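Extracellular solute-binding protein, family 7 (PDB 4PET) binds pyruvate together with a calcium ion and probably delivers it, as the periplasmic solute-binding component, to a TRAP transporter. Local coordinates at residues Asn102-Phe107 against Asp322-Glu327. Numbering follows the deposited sequence.
Sequences NFNTMF and DPMTAE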
# COMPACT_ATOMS: atom_id res chain seq x y z
N ASN A 102 2.95 28.52 1.66
CA ASN A 102 2.44 28.27 0.32
C ASN A 102 1.30 27.28 0.47
O ASN A 102 1.53 26.11 0.82
CB ASN A 102 3.53 27.69 -0.58
CG ASN A 102 3.04 27.43 -2.00
OD1 ASN A 102 1.86 27.16 -2.21
ND2 ASN A 102 3.93 27.52 -2.99
N PHE A 103 0.07 27.74 0.28
CA PHE A 103 -1.08 26.87 0.54
C PHE A 103 -1.08 25.61 -0.32
O PHE A 103 -1.72 24.61 0.04
CB PHE A 103 -2.43 27.59 0.40
CG PHE A 103 -2.51 28.56 -0.74
CD1 PHE A 103 -2.47 28.12 -2.05
CD2 PHE A 103 -2.64 29.93 -0.48
CE1 PHE A 103 -2.55 29.03 -3.11
CE2 PHE A 103 -2.72 30.84 -1.53
CZ PHE A 103 -2.67 30.40 -2.84
N ASN A 104 -0.35 25.63 -1.44
CA ASN A 104 -0.34 24.44 -2.31
C ASN A 104 0.40 23.25 -1.70
O ASN A 104 0.19 22.10 -2.11
CB ASN A 104 0.18 24.78 -3.71
CG ASN A 104 -0.83 25.60 -4.49
OD1 ASN A 104 -2.03 25.35 -4.39
ND2 ASN A 104 -0.37 26.61 -5.23
N THR A 105 1.21 23.51 -0.68
CA THR A 105 1.86 22.42 0.05
C THR A 105 0.88 21.51 0.81
O THR A 105 1.23 20.38 1.14
CB THR A 105 2.91 22.93 1.04
OG1 THR A 105 2.31 23.80 2.02
CG2 THR A 105 4.03 23.65 0.29
N MSE A 106 -0.33 21.99 1.09
CA MSE A 106 -1.32 21.18 1.84
C MSE A 106 -1.75 19.89 1.13
O MSE A 106 -1.97 18.87 1.78
CB MSE A 106 -2.58 22.00 2.10
CG MSE A 106 -2.42 23.12 3.13
SE MSE A 106 -4.15 23.88 3.58
CE MSE A 106 -4.56 24.81 1.91
N PHE A 107 -1.87 19.95 -0.19
CA PHE A 107 -2.57 18.92 -0.93
C PHE A 107 -1.73 17.66 -1.20
O PHE A 107 -2.29 16.65 -1.61
CB PHE A 107 -3.19 19.51 -2.21
CG PHE A 107 -3.94 20.80 -1.95
CD1 PHE A 107 -5.08 20.80 -1.17
CD2 PHE A 107 -3.45 22.01 -2.41
CE1 PHE A 107 -5.74 21.95 -0.90
CE2 PHE A 107 -4.11 23.19 -2.12
CZ PHE A 107 -5.24 23.17 -1.38
N ASP A 322 -5.82 30.71 -7.63
CA ASP A 322 -4.48 30.38 -8.09
C ASP A 322 -4.52 29.24 -9.09
O ASP A 322 -5.09 28.19 -8.80
CB ASP A 322 -3.58 30.03 -6.89
CG ASP A 322 -2.14 29.78 -7.30
OD1 ASP A 322 -1.43 30.74 -7.65
OD2 ASP A 322 -1.70 28.62 -7.25
N PRO A 323 -3.92 29.44 -10.27
CA PRO A 323 -4.03 28.41 -11.31
C PRO A 323 -3.28 27.13 -10.95
O PRO A 323 -3.71 26.05 -11.36
CB PRO A 323 -3.41 29.07 -12.54
CG PRO A 323 -3.35 30.55 -12.22
CD PRO A 323 -3.21 30.64 -10.74
N MSE A 324 -2.20 27.23 -10.18
CA MSE A 324 -1.50 26.02 -9.75
C MSE A 324 -2.36 25.20 -8.77
O MSE A 324 -2.34 23.94 -8.79
CB MSE A 324 -0.16 26.38 -9.10
CG MSE A 324 0.65 25.16 -8.63
SE MSE A 324 0.88 23.81 -10.04
CE MSE A 324 1.96 24.82 -11.25
N THR A 325 -3.10 25.90 -7.91
CA THR A 325 -4.07 25.27 -7.00
C THR A 325 -5.20 24.60 -7.78
O THR A 325 -5.66 23.52 -7.43
CB THR A 325 -4.70 26.29 -6.06
OG1 THR A 325 -3.66 27.05 -5.42
CG2 THR A 325 -5.60 25.59 -5.00
N ALA A 326 -5.66 25.27 -8.83
CA ALA A 326 -6.75 24.69 -9.61
C ALA A 326 -6.24 23.42 -10.26
O ALA A 326 -6.95 22.39 -10.29
CB ALA A 326 -7.29 25.70 -10.64
N GLU A 327 -5.00 23.46 -10.73
CA GLU A 327 -4.42 22.32 -11.43
C GLU A 327 -4.27 21.16 -10.47
O GLU A 327 -4.60 20.01 -10.79
CB GLU A 327 -3.06 22.65 -12.06
CG GLU A 327 -2.55 21.47 -12.90
CD GLU A 327 -1.15 21.66 -13.51
OE1 GLU A 327 -0.57 22.77 -13.43
OE2 GLU A 327 -0.62 20.67 -14.06
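The carboxamide of N104 meets the N-terminal end of helix 323-353, its N-cap included, with both of its polar atoms. N104 OD1 receives the hydroxyl of T325 at 2.6 Å from OG1, in the carbonyl plane and on a lone pair, which fixes where the threonine proton points. N104 ND2 gives a hydrogen to OD2 of D322, 3.1 Å away, with the acceptor almost in the amide plane and an N-H...O angle of 158°; the carboxylate is approached from above its own plane. D322 is the N-cap of the helix, and the same OD2 also accepts from T325 N at 3.1 Å, from the opposite face. One carboxylate oxygen thus caps the helix and grips the amide, and the two bonds of N104 hold its buried carboxamide against flipping. The chi1 of N104, -72°, sets CG beside its backbone N and sends the amide across to the helix.

Nonpolar groups surround these bonds. The ring edge of F103 lies against the cap, with CE1 3.2 Å from T325 OG1 and 4.0 Å from D322 CB. F107 brings CE2 to within 4.0 Å of T325 CG2, and CG of M324, a selenomethionine, lies 3.8 Å from N104 ND2. Behind N104, an Asx turn, in which N102 OD1 accepts from N104 N, lies at the start of residues 103-107.

The contact ties the loop following strand 90-93 to the junction between helices 301-321 and 323-353. K321, just before the cap, makes a cation-pi interaction with F103, while F318 of helix 301-321 packs on T325 and M106. Helix 129-137 touches N104 through V136, and F107 rests on I328, L329 and L332 farther along helix 323-353.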